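Local structure of transcription regulator (Lactobacillus plantarum WCFS1, 3CLK) at residues 123-128 with 214-219; 160-165 with 183-188; 175-180 with 198-203; 225-230 with 273-278. The protein probably regulates transcription as a LacI-type DNA-binding protein, its periplasmic-binding-protein-like domain pairing into a dimer and likely sensing a small effector molecule. All blocks are in the same frame, centred on the assembly; numbering follows the deposited sequence.

Interaction 1. Residues 123-128 with 214-219; sequences EGHRQI and DLSIVS
The imidazole of H125 and the hydroxymethyl group of S216 meet across a gap that their backbones leave wide, the two CA atoms being 8.8 Å apart. Both side chains start out toward each other, and each has its first side-chain bond beyond CB anti to its own carbonyl carbon (chi1 -62° for H125, -76° for S216). NE2 and CE1 are the ring atoms nearest the serine: H125 NE2 lies 3.2 Å from S216 OG, and H125 CE1 follows at 3.6 Å from the same oxygen. The hydroxyl approaches the ring at a slant. The clear polar partners of both groups lie elsewhere: H125 ND1 bonds to T187 OG1, while H125 NE2 and S216 OG reach the backbone O and N of A279. Ring and hydroxyl thus converge on the backbone of one residue, A279, and the two ring nitrogens, gripped by T187 and A279, fix the rotation of the imidazole. H125 follows G124, the C-prime residue of the Schellman motif that ends helix 109-121. S216 opens strand 216-219 and also packs on L120 of that helix, placing the contact where the loop between helix 109-121 and strand 128-131 lies beside the start of strand 216-219.

Interaction 2. Residues 160-165 with 183-188; sequences QEWIKP and NTDLTG
The principal apolar contact is a CH-pi interaction between L186 and the indole of W162. L186 CD2 stands 3.4 Å from the centroid of the five-membered ring and only 3° off its normal, so the methyl sits squarely over that ring's face. The even spread of distances supports this: L186 CD2 is 3.6 Å from W162 CD1 and 3.7 Å from W162 CE2. In the leucine CD1 is the extended branch, anti to CA and directed to F180, which turns the second branch, CD2, over the indole.

The polar component is looser. D185 OD2 lies 3.9 Å from W162 NE1, with carboxylate and ring planes 48° apart, and no hydrogen bond joins them. Within the loop, the backbone N of L186 donates to T184 OG1 at 3.0 Å and 165°, an ST turn that steadies the backbone bearing the leucine.

The contact joins the 3-10 turn 160-162, just before edge strand 163-164, to the loop leading into strand 188-191. Beyond the two segments, W162 packs on Y147 of helix 138-153, and L186 on F180 of helix 170-180. The methyl of L186 is likely to lose its aromatic face, and a gap to open beside Y147, if W162 were replaced by an alanine. Because no hydrogen bond crosses between the segments, cohesion here rests mainly on dispersion and ring-face contact, with the carboxylate at the more exposed margin.

Interaction 3. Residues 175-180 with 198-203; sequences QAMKAF and IGILNQ
M177, a selenomethionine, and Q203 share a first torsion: in each, CG is anti to the backbone N (chi1 -175° and -174°), and each chain then bends at chi2. This lays their aliphatic stems against each other, M177 CB lying 3.6 Å from Q203 CB and M177 CG 3.6 Å from Q203 CG. From there the selenium turns away from Q203, and M177 SE comes 4.2 Å from I200 CG2, the two side chains crossing at about a right angle.

The bend in Q203 carries its amide to K178, whose chain runs extended beyond CG and passes nearly perpendicular to the glutamine. K178 CE lies 3.4 Å from Q203 NE2 and K178 CG 3.7 Å from Q203 CD, so methylenes, not the ammonium, meet the amide. That ammonium is used within its own helix: K178 NZ donates to Q175 OE1 at 3.0 Å, in the carbonyl plane and on a lone pair. With a serine in place of Q203, the CB contact to M177 could remain, but M177 CG and the K178 methylenes would probably lose the CG and amide that cover them.

The axes of 175-180 and 198-203, 8.4 Å apart and crossing at -46°, agree with this close packing. M177 and I200 also meet I189 of strand 188-191, as in helices laid on a Rossmann-like sheet. With no hydrogen bond between the segments, van der Waals packing holds the pair, grading from apolar at the sheet to amphipathic at the surface.

Interaction 4. Residues 225-230 with 273-278; sequences MCKITR and VIRKST
R275 points its side chain at the 225-230 loop, where C226 and K227 receive it. The contact thereby joins the loop between strands 216-219 and 234-237 to the segment that follows the antiparallel edge strand 271-273. Its CB sets out toward that loop, and CG, anti to the carbonyl carbon (chi1 -65°), comes 4.1 Å from K227 CE. The chain then runs extended to NE. R275 CD, one bond further, meets K227 CE, where the lysine crosses at about a right angle. R275 NE has K227 CE at its edge, in the guanidinium plane, and K227 NZ beside it. NE and NZ are both donors, so this is an encounter of like charges and no hydrogen bond. The modelled separations of CD and NE from the lysine end are implausibly short, and their exact values are doubtful.

Past CZ, the planar group is flanked on opposite faces. C226 CB lies 3.7 Å above one face, offset toward the rim, with R275 NH1 as its nearest atom at 3.8 Å; V273 CG1, from the arginine's own segment, covers the other. R275 NH1 makes the firm polar links, to L233 O and S235 OG, while R275 N bonds to T234 OG1, so side chain and backbone both hold onto the residues around the start of strand 234-237.

The 225-230 loop also reaches the dimer partner: I228 O accepts from N202 ND2 of the second subunit. Between the segments themselves the chemistry is apolar flanking combined with cationic proximity. The oxygens of L233 and S235 would be expected to stabilise the guanidinium, whereas the nearness of K227 is probably unfavourable.

All four contacts belong to the same lobe, built round the mixed sheet of strands 163-164 to 271-273. Interaction 1 is fully buried and polar; interactions 2, 3 and 4 are only partly buried. Interactions 1 and 2 meet at the loop before strand 188-191, where S216 N bonds to T187 O at 2.9 Å. Interactions 2 and 3 share F180, which packs on both L186 and K164, and I200 links interaction 3 to I217 of interaction 1. Ring-face contact in 160-165/183-188 and helix packing in 175-180/198-203 contrast with the cationic chemistry of interaction 4. S277 ties interaction 4 to I217 O, and both interactions 3 and 4 touch the second subunit.

Interaction 1. Residues 123-128 with 214-219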
loop_
_atom_site.group_PDB
_atom_site.type_symbol
_atom_site.label_atom_id
_atom_site.label_comp_id
_atom_site.label_asym_id
_atom_site.label_seq_id
_atom_site.Cartn_x
_atom_site.Cartn_y
_atom_site.Cartn_z
ATOM N N GLU B 123 30.458 1.204 4.894
ATOM C CA GLU B 123 30.234 1.938 6.136
ATOM C C GLU B 123 30.988 1.242 7.270
ATOM O O GLU B 123 30.839 1.597 8.437
ATOM C CB GLU B 123 28.737 2.016 6.466
ATOM C CG GLU B 123 27.949 2.921 5.517
ATOM C CD GLU B 123 27.607 4.270 6.122
ATOM O OE1 GLU B 123 26.659 4.338 6.937
ATOM O OE2 GLU B 123 28.286 5.265 5.785
ATOM N N GLY B 124 31.784 0.234 6.922
ATOM C CA GLY B 124 32.577 -0.456 7.926
ATOM C C GLY B 124 32.081 -1.783 8.473
ATOM O O GLY B 124 32.796 -2.434 9.234
ATOM N N HIS B 125 30.872 -2.194 8.090
ATOM C CA HIS B 125 30.294 -3.452 8.571
ATOM C C HIS B 125 30.872 -4.683 7.873
ATOM O O HIS B 125 31.182 -4.642 6.692
ATOM C CB HIS B 125 28.771 -3.439 8.356
ATOM C CG HIS B 125 28.064 -2.351 9.108
ATOM N ND1 HIS B 125 27.695 -2.479 10.431
ATOM C CD2 HIS B 125 27.723 -1.091 8.743
ATOM C CE1 HIS B 125 27.161 -1.345 10.847
ATOM N NE2 HIS B 125 27.166 -0.485 9.842
ATOM N N ARG B 126 30.990 -5.781 8.612
ATOM C CA ARG B 126 31.498 -7.036 8.057
ATOM C C ARG B 126 30.615 -8.210 8.475
ATOM O O ARG B 126 30.598 -9.245 7.816
ATOM C CB ARG B 126 32.948 -7.277 8.491
ATOM C CG ARG B 126 33.954 -6.365 7.793
ATOM C CD ARG B 126 35.389 -6.736 8.165
ATOM N NE ARG B 126 35.763 -8.074 7.708
ATOM C CZ ARG B 126 36.006 -8.403 6.443
ATOM N NH1 ARG B 126 35.918 -7.490 5.484
ATOM N NH2 ARG B 126 36.342 -9.650 6.137
ATOM N N GLN B 127 29.893 -8.044 9.581
ATOM C CA GLN B 127 28.980 -9.070 10.068
ATOM C C GLN B 127 27.602 -8.602 9.608
ATOM O O GLN B 127 26.832 -7.999 10.358
ATOM C CB GLN B 127 29.068 -9.171 11.591
ATOM C CG GLN B 127 30.482 -9.532 12.055
ATOM C CD GLN B 127 30.534 -9.991 13.491
ATOM O OE1 GLN B 127 30.433 -9.186 14.422
ATOM N NE2 GLN B 127 30.682 -11.297 13.683
ATOM N N ILE B 128 27.324 -8.894 8.343
ATOM C CA ILE B 128 26.107 -8.473 7.664
ATOM C C ILE B 128 25.140 -9.616 7.371
ATOM O O ILE B 128 25.509 -10.595 6.722
ATOM C CB ILE B 128 26.496 -7.807 6.331
ATOM C CG1 ILE B 128 27.532 -6.709 6.591
ATOM C CG2 ILE B 128 25.265 -7.267 5.622
ATOM C CD1 ILE B 128 28.031 -6.010 5.327
ATOM N N ASP B 214 23.485 0.605 17.271
ATOM C CA ASP B 214 24.229 -0.653 17.258
ATOM C C ASP B 214 23.796 -1.633 16.165
ATOM O O ASP B 214 24.331 -2.736 16.066
ATOM C CB ASP B 214 24.198 -1.336 18.634
ATOM C CG ASP B 214 22.800 -1.546 19.164
ATOM O OD1 ASP B 214 22.233 -0.605 19.759
ATOM O OD2 ASP B 214 22.274 -2.664 18.990
ATOM N N LEU B 215 22.837 -1.224 15.342
ATOM C CA LEU B 215 22.368 -2.050 14.235
ATOM C C LEU B 215 21.942 -1.192 13.038
ATOM O O LEU B 215 21.088 -0.319 13.163
ATOM C CB LEU B 215 21.193 -2.935 14.673
ATOM C CG LEU B 215 20.583 -3.800 13.560
ATOM C CD1 LEU B 215 21.637 -4.779 13.033
ATOM C CD2 LEU B 215 19.366 -4.551 14.081
ATOM N N SER B 216 22.555 -1.437 11.886
ATOM C CA SER B 216 22.203 -0.714 10.669
ATOM C C SER B 216 21.253 -1.596 9.866
ATOM O O SER B 216 21.398 -2.821 9.853
ATOM C CB SER B 216 23.446 -0.423 9.815
ATOM O OG SER B 216 24.218 0.647 10.336
ATOM N N ILE B 217 20.290 -0.971 9.194
ATOM C CA ILE B 217 19.334 -1.703 8.367
ATOM C C ILE B 217 19.221 -1.040 7.005
ATOM O O ILE B 217 19.052 0.170 6.924
ATOM C CB ILE B 217 17.915 -1.725 8.989
ATOM C CG1 ILE B 217 17.931 -2.467 10.326
ATOM C CG2 ILE B 217 16.939 -2.377 8.010
ATOM C CD1 ILE B 217 16.599 -2.437 11.058
ATOM N N VAL B 218 19.326 -1.840 5.943
ATOM C CA VAL B 218 19.190 -1.352 4.573
ATOM C C VAL B 218 17.983 -2.069 3.957
ATOM O O VAL B 218 17.934 -3.306 3.900
ATOM C CB VAL B 218 20.437 -1.667 3.716
ATOM C CG1 VAL B 218 20.180 -1.275 2.272
ATOM C CG2 VAL B 218 21.651 -0.900 4.258
ATOM N N SER B 219 17.012 -1.291 3.491
ATOM C CA SER B 219 15.810 -1.854 2.904
ATOM C C SER B 219 15.895 -1.922 1.381
ATOM O O SER B 219 16.568 -1.111 0.747
ATOM C CB SER B 219 14.599 -1.005 3.320
ATOM O OG SER B 219 13.393 -1.538 2.813
#

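Interaction 2. Residues 160-165 with 183-188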
loop_
_atom_site.group_PDB
_atom_site.type_symbol
_atom_site.label_atom_id
_atom_site.label_comp_id
_atom_site.label_asym_id
_atom_site.label_seq_id
_atom_site.Cartn_x
_atom_site.Cartn_y
_atom_site.Cartn_z
ATOM N N GLN B 160 25.831 -19.157 6.634
ATOM C CA GLN B 160 24.429 -19.501 6.440
ATOM C C GLN B 160 23.544 -19.039 7.586
ATOM O O GLN B 160 22.356 -18.821 7.398
ATOM C CB GLN B 160 24.263 -21.013 6.244
ATOM C CG GLN B 160 24.744 -21.537 4.895
ATOM C CD GLN B 160 24.038 -20.875 3.728
ATOM O OE1 GLN B 160 22.813 -20.734 3.728
ATOM N NE2 GLN B 160 24.805 -20.473 2.720
ATOM N N GLU B 161 24.117 -18.892 8.775
ATOM C CA GLU B 161 23.349 -18.444 9.928
ATOM C C GLU B 161 22.937 -16.979 9.806
ATOM O O GLU B 161 22.051 -16.516 10.525
ATOM C CB GLU B 161 24.154 -18.649 11.214
ATOM C CG GLU B 161 24.558 -20.092 11.435
ATOM C CD GLU B 161 23.427 -21.048 11.107
ATOM O OE1 GLU B 161 22.392 -21.010 11.807
ATOM O OE2 GLU B 161 23.573 -21.826 10.139
ATOM N N TRP B 162 23.584 -16.259 8.893
ATOM C CA TRP B 162 23.297 -14.844 8.666
ATOM C C TRP B 162 22.200 -14.669 7.618
ATOM O O TRP B 162 21.797 -13.544 7.292
ATOM C CB TRP B 162 24.562 -14.121 8.199
ATOM C CG TRP B 162 25.657 -14.027 9.235
ATOM C CD1 TRP B 162 25.596 -14.426 10.543
ATOM C CD2 TRP B 162 26.954 -13.448 9.055
ATOM N NE1 TRP B 162 26.774 -14.126 11.186
ATOM C CE2 TRP B 162 27.627 -13.524 10.296
ATOM C CE3 TRP B 162 27.615 -12.869 7.964
ATOM C CZ2 TRP B 162 28.926 -13.043 10.482
ATOM C CZ3 TRP B 162 28.914 -12.386 8.146
ATOM C CH2 TRP B 162 29.553 -12.478 9.397
ATOM N N ILE B 163 21.721 -15.794 7.099
ATOM C CA ILE B 163 20.687 -15.796 6.082
ATOM C C ILE B 163 19.407 -16.377 6.670
ATOM O O ILE B 163 19.364 -17.554 7.056
ATOM C CB ILE B 163 21.139 -16.639 4.864
ATOM C CG1 ILE B 163 22.534 -16.182 4.421
ATOM C CG2 ILE B 163 20.159 -16.487 3.721
ATOM C CD1 ILE B 163 23.177 -17.073 3.349
ATOM N N LYS B 164 18.379 -15.536 6.768
ATOM C CA LYS B 164 17.093 -15.947 7.309
ATOM C C LYS B 164 16.032 -15.726 6.248
ATOM O O LYS B 164 15.611 -14.594 5.997
ATOM C CB LYS B 164 16.751 -15.140 8.560
ATOM C CG LYS B 164 17.739 -15.322 9.701
ATOM C CD LYS B 164 17.797 -16.774 10.173
ATOM C CE LYS B 164 18.768 -16.927 11.334
ATOM N NZ LYS B 164 18.874 -18.336 11.798
ATOM N N PRO B 165 15.614 -16.810 5.579
ATOM C CA PRO B 165 14.600 -16.755 4.527
ATOM C C PRO B 165 13.245 -16.293 5.046
ATOM O O PRO B 165 12.956 -16.362 6.242
ATOM C CB PRO B 165 14.558 -18.195 4.014
ATOM C CG PRO B 165 15.962 -18.655 4.213
ATOM C CD PRO B 165 16.263 -18.133 5.601
ATOM N N ASN B 183 20.986 -10.967 21.179
ATOM C CA ASN B 183 22.434 -10.880 21.336
ATOM C C ASN B 183 23.186 -11.172 20.045
ATOM O O ASN B 183 24.357 -11.562 20.075
ATOM C CB ASN B 183 22.885 -11.839 22.441
ATOM C CG ASN B 183 22.304 -11.470 23.793
ATOM O OD1 ASN B 183 22.151 -12.318 24.670
ATOM N ND2 ASN B 183 21.983 -10.193 23.970
ATOM N N THR B 184 22.520 -10.963 18.911
ATOM C CA THR B 184 23.139 -11.204 17.615
ATOM C C THR B 184 24.480 -10.499 17.498
ATOM O O THR B 184 24.690 -9.444 18.095
ATOM C CB THR B 184 22.254 -10.711 16.453
ATOM O OG1 THR B 184 22.896 -11.017 15.213
ATOM C CG2 THR B 184 22.031 -9.206 16.529
ATOM N N ASP B 185 25.380 -11.085 16.720
ATOM C CA ASP B 185 26.698 -10.502 16.507
ATOM C C ASP B 185 26.671 -9.679 15.225
ATOM O O ASP B 185 27.672 -9.075 14.845
ATOM C CB ASP B 185 27.760 -11.602 16.405
ATOM C CG ASP B 185 27.506 -12.551 15.247
ATOM O OD1 ASP B 185 26.384 -13.101 15.163
ATOM O OD2 ASP B 185 28.424 -12.749 14.420
ATOM N N LEU B 186 25.522 -9.664 14.555
ATOM C CA LEU B 186 25.375 -8.891 13.323
ATOM C C LEU B 186 25.310 -7.404 13.666
ATOM O O LEU B 186 24.785 -7.029 14.709
ATOM C CB LEU B 186 24.087 -9.282 12.594
ATOM C CG LEU B 186 23.999 -10.713 12.050
ATOM C CD1 LEU B 186 22.630 -10.952 11.425
ATOM C CD2 LEU B 186 25.104 -10.924 11.022
ATOM N N THR B 187 25.844 -6.562 12.789
ATOM C CA THR B 187 25.797 -5.126 13.013
ATOM C C THR B 187 25.056 -4.479 11.855
ATOM O O THR B 187 24.716 -3.311 11.906
ATOM C CB THR B 187 27.188 -4.511 13.090
ATOM O OG1 THR B 187 27.841 -4.663 11.826
ATOM C CG2 THR B 187 27.999 -5.178 14.183
ATOM N N GLY B 188 24.807 -5.262 10.812
ATOM C CA GLY B 188 24.086 -4.759 9.660
ATOM C C GLY B 188 23.166 -5.832 9.112
ATOM O O GLY B 188 23.519 -7.013 9.107
#

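Interaction 3. Residues 175-180 with 198-203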
loop_
_atom_site.group_PDB
_atom_site.type_symbol
_atom_site.label_atom_id
_atom_site.label_comp_id
_atom_site.label_asym_id
_atom_site.label_seq_id
_atom_site.Cartn_x
_atom_site.Cartn_y
_atom_site.Cartn_z
ATOM N N GLN B 175 10.195 -12.233 12.392
ATOM C CA GLN B 175 10.629 -13.605 12.657
ATOM C C GLN B 175 12.124 -13.781 12.468
ATOM O O GLN B 175 12.783 -14.446 13.259
ATOM C CB GLN B 175 9.870 -14.604 11.761
ATOM C CG GLN B 175 8.353 -14.660 12.036
ATOM C CD GLN B 175 8.042 -14.808 13.513
ATOM O OE1 GLN B 175 8.215 -13.869 14.288
ATOM N NE2 GLN B 175 7.591 -15.999 13.913
ATOM N N ALA B 176 12.654 -13.196 11.404
ATOM C CA ALA B 176 14.079 -13.285 11.143
ATOM C C ALA B 176 14.880 -12.582 12.248
ATOM O O ALA B 176 15.929 -13.072 12.657
ATOM C CB ALA B 176 14.402 -12.670 9.780
HETATM N N MSE B 177 14.396 -11.443 12.743
HETATM C CA MSE B 177 15.140 -10.732 13.793
HETATM C C MSE B 177 15.160 -11.587 15.073
HETATM O O MSE B 177 16.155 -11.601 15.811
HETATM C CB MSE B 177 14.525 -9.348 14.051
HETATM C CG MSE B 177 15.296 -8.471 15.054
HETATM SE SE MSE B 177 17.136 -8.042 14.517
HETATM C CE MSE B 177 18.144 -9.016 15.868
ATOM N N LYS B 178 14.070 -12.310 15.328
ATOM C CA LYS B 178 13.995 -13.186 16.493
ATOM C C LYS B 178 15.036 -14.285 16.304
ATOM O O LYS B 178 15.748 -14.648 17.243
ATOM C CB LYS B 178 12.593 -13.793 16.626
ATOM C CG LYS B 178 11.521 -12.771 16.987
ATOM C CD LYS B 178 10.136 -13.395 16.983
ATOM C CE LYS B 178 9.047 -12.353 17.236
ATOM N NZ LYS B 178 7.707 -12.996 17.147
ATOM N N ALA B 179 15.135 -14.790 15.075
ATOM C CA ALA B 179 16.100 -15.820 14.741
ATOM C C ALA B 179 17.526 -15.318 15.013
ATOM O O ALA B 179 18.327 -16.007 15.648
ATOM C CB ALA B 179 15.948 -16.216 13.279
ATOM N N PHE B 180 17.845 -14.120 14.539
ATOM C CA PHE B 180 19.179 -13.574 14.772
ATOM C C PHE B 180 19.432 -13.496 16.271
ATOM O O PHE B 180 20.518 -13.827 16.746
ATOM C CB PHE B 180 19.320 -12.192 14.148
ATOM C CG PHE B 180 19.313 -12.199 12.647
ATOM C CD1 PHE B 180 20.089 -13.109 11.938
ATOM C CD2 PHE B 180 18.574 -11.258 11.939
ATOM C CE1 PHE B 180 20.127 -13.076 10.539
ATOM C CE2 PHE B 180 18.606 -11.218 10.558
ATOM C CZ PHE B 180 19.387 -12.130 9.855
ATOM N N ILE B 198 10.620 -3.039 8.208
ATOM C CA ILE B 198 9.906 -2.484 9.339
ATOM C C ILE B 198 9.783 -3.546 10.430
ATOM O O ILE B 198 9.926 -3.235 11.608
ATOM C CB ILE B 198 8.521 -1.941 8.920
ATOM C CG1 ILE B 198 8.692 -0.859 7.850
ATOM C CG2 ILE B 198 7.819 -1.300 10.123
ATOM C CD1 ILE B 198 7.385 -0.256 7.388
ATOM N N GLY B 199 9.555 -4.802 10.037
ATOM C CA GLY B 199 9.449 -5.876 11.017
ATOM C C GLY B 199 10.770 -6.062 11.756
ATOM O O GLY B 199 10.809 -6.248 12.977
ATOM N N ILE B 200 11.866 -6.018 11.009
ATOM C CA ILE B 200 13.194 -6.153 11.597
ATOM C C ILE B 200 13.395 -5.006 12.579
ATOM O O ILE B 200 13.832 -5.205 13.714
ATOM C CB ILE B 200 14.297 -6.050 10.520
ATOM C CG1 ILE B 200 14.231 -7.260 9.590
ATOM C CG2 ILE B 200 15.682 -5.942 11.183
ATOM C CD1 ILE B 200 15.113 -7.135 8.360
ATOM N N LEU B 201 13.065 -3.803 12.118
ATOM C CA LEU B 201 13.204 -2.581 12.901
ATOM C C LEU B 201 12.450 -2.624 14.219
ATOM O O LEU B 201 12.994 -2.266 15.277
ATOM C CB LEU B 201 12.705 -1.386 12.081
ATOM C CG LEU B 201 13.080 0.035 12.528
ATOM C CD1 LEU B 201 12.455 1.069 11.576
ATOM C CD2 LEU B 201 12.597 0.280 13.929
ATOM N N ASN B 202 11.186 -3.028 14.158
ATOM C CA ASN B 202 10.372 -3.091 15.355
ATOM C C ASN B 202 10.831 -4.200 16.299
ATOM O O ASN B 202 10.858 -3.993 17.511
ATOM C CB ASN B 202 8.891 -3.281 14.995
ATOM C CG ASN B 202 8.265 -2.026 14.391
ATOM O OD1 ASN B 202 8.806 -0.923 14.515
ATOM N ND2 ASN B 202 7.114 -2.188 13.752
ATOM N N GLN B 203 11.189 -5.368 15.761
ATOM C CA GLN B 203 11.636 -6.463 16.621
ATOM C C GLN B 203 12.957 -6.114 17.285
ATOM O O GLN B 203 13.166 -6.423 18.457
ATOM C CB GLN B 203 11.792 -7.780 15.851
ATOM C CG GLN B 203 12.130 -8.971 16.776
ATOM C CD GLN B 203 11.061 -9.206 17.842
ATOM O OE1 GLN B 203 11.364 -9.533 18.994
ATOM N NE2 GLN B 203 9.807 -9.046 17.456
#

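Interaction 4. Residues 225-230 with 273-278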
loop_
_atom_site.group_PDB
_atom_site.type_symbol
_atom_site.label_atom_id
_atom_site.label_comp_id
_atom_site.label_asym_id
_atom_site.label_seq_id
_atom_site.Cartn_x
_atom_site.Cartn_y
_atom_site.Cartn_z
HETATM N N MSE B 225 6.898 3.570 2.360
HETATM C CA MSE B 225 7.050 2.897 3.645
HETATM C C MSE B 225 8.385 3.212 4.336
HETATM O O MSE B 225 8.481 3.105 5.560
HETATM C CB MSE B 225 6.906 1.382 3.472
HETATM C CG MSE B 225 5.524 0.936 3.036
HETATM SE SE MSE B 225 4.122 1.394 4.295
HETATM C CE MSE B 225 3.049 -0.193 4.114
ATOM N N CYS B 226 9.404 3.598 3.568
ATOM C CA CYS B 226 10.712 3.920 4.150
ATOM C C CYS B 226 10.744 5.266 4.871
ATOM O O CYS B 226 11.607 5.499 5.716
ATOM C CB CYS B 226 11.805 3.928 3.077
ATOM S SG CYS B 226 12.219 2.299 2.421
ATOM N N LYS B 227 9.807 6.146 4.531
ATOM C CA LYS B 227 9.744 7.474 5.133
ATOM C C LYS B 227 8.757 7.596 6.289
ATOM O O LYS B 227 8.572 8.687 6.828
ATOM C CB LYS B 227 9.404 8.514 4.056
ATOM C CG LYS B 227 10.601 8.947 3.214
ATOM C CD LYS B 227 11.399 10.051 3.918
ATOM C CE LYS B 227 12.814 10.204 3.352
ATOM N NZ LYS B 227 12.859 10.380 1.871
ATOM N N ILE B 228 8.137 6.490 6.687
ATOM C CA ILE B 228 7.167 6.532 7.779
ATOM C C ILE B 228 7.630 5.878 9.076
ATOM O O ILE B 228 6.957 5.986 10.099
ATOM C CB ILE B 228 5.828 5.876 7.374
ATOM C CG1 ILE B 228 6.018 4.368 7.211
ATOM C CG2 ILE B 228 5.314 6.507 6.085
ATOM C CD1 ILE B 228 4.726 3.607 6.989
ATOM N N THR B 229 8.764 5.186 9.041
ATOM C CA THR B 229 9.269 4.555 10.255
ATOM C C THR B 229 10.282 5.476 10.919
ATOM O O THR B 229 10.800 6.395 10.292
ATOM C CB THR B 229 9.962 3.214 9.957
ATOM O OG1 THR B 229 11.048 3.428 9.043
ATOM C CG2 THR B 229 8.977 2.237 9.346
ATOM N N ARG B 230 10.549 5.233 12.194
ATOM C CA ARG B 230 11.523 6.020 12.941
ATOM C C ARG B 230 12.559 5.054 13.508
ATOM O O ARG B 230 12.250 4.255 14.389
ATOM C CB ARG B 230 10.852 6.772 14.093
ATOM C CG ARG B 230 9.878 7.857 13.663
ATOM C CD ARG B 230 10.545 8.954 12.837
ATOM N NE ARG B 230 10.296 8.771 11.411
ATOM C CZ ARG B 230 10.043 9.760 10.560
ATOM N NH1 ARG B 230 10.008 11.016 10.981
ATOM N NH2 ARG B 230 9.798 9.489 9.288
ATOM N N VAL B 273 19.285 5.326 -1.476
ATOM C CA VAL B 273 18.760 6.562 -0.913
ATOM C C VAL B 273 19.064 6.525 0.581
ATOM O O VAL B 273 18.450 5.764 1.333
ATOM C CB VAL B 273 17.240 6.681 -1.100
ATOM C CG1 VAL B 273 16.729 7.912 -0.354
ATOM C CG2 VAL B 273 16.904 6.777 -2.578
ATOM N N ILE B 274 20.015 7.346 1.001
ATOM C CA ILE B 274 20.421 7.387 2.395
ATOM C C ILE B 274 19.409 8.118 3.260
ATOM O O ILE B 274 19.049 9.256 2.979
ATOM C CB ILE B 274 21.783 8.086 2.544
ATOM C CG1 ILE B 274 22.781 7.498 1.543
ATOM C CG2 ILE B 274 22.299 7.930 3.973
ATOM C CD1 ILE B 274 22.998 5.990 1.673
ATOM N N ARG B 275 18.930 7.451 4.305
ATOM C CA ARG B 275 17.989 8.087 5.207
ATOM C C ARG B 275 18.569 8.094 6.612
ATOM O O ARG B 275 19.598 8.720 6.827
ATOM C CB ARG B 275 16.620 7.408 5.139
ATOM C CG ARG B 275 15.983 7.581 3.760
ATOM C CD ARG B 275 14.481 7.361 3.726
ATOM N NE ARG B 275 13.960 7.583 2.374
ATOM C CZ ARG B 275 14.152 6.758 1.347
ATOM N NH1 ARG B 275 14.847 5.637 1.507
ATOM N NH2 ARG B 275 13.671 7.066 0.150
ATOM N N LYS B 276 17.960 7.404 7.569
ATOM C CA LYS B 276 18.507 7.447 8.922
ATOM C C LYS B 276 18.689 6.111 9.636
ATOM O O LYS B 276 18.905 6.083 10.851
ATOM C CB LYS B 276 17.623 8.362 9.779
ATOM C CG LYS B 276 17.642 9.818 9.313
ATOM C CD LYS B 276 19.046 10.406 9.441
ATOM C CE LYS B 276 19.104 11.826 8.912
ATOM N NZ LYS B 276 18.128 12.706 9.612
ATOM N N SER B 277 18.630 5.014 8.892
ATOM C CA SER B 277 18.749 3.692 9.492
ATOM C C SER B 277 20.122 3.030 9.389
ATOM O O SER B 277 20.264 1.861 9.747
ATOM C CB SER B 277 17.699 2.761 8.882
ATOM O OG SER B 277 17.977 2.543 7.508
ATOM N N THR B 278 21.121 3.760 8.896
ATOM C CA THR B 278 22.478 3.226 8.772
ATOM C C THR B 278 23.498 4.191 9.365
ATOM O O THR B 278 23.286 5.395 9.372
ATOM C CB THR B 278 22.893 2.967 7.287
ATOM O OG1 THR B 278 22.820 4.187 6.538
ATOM C CG2 THR B 278 21.982 1.931 6.642
#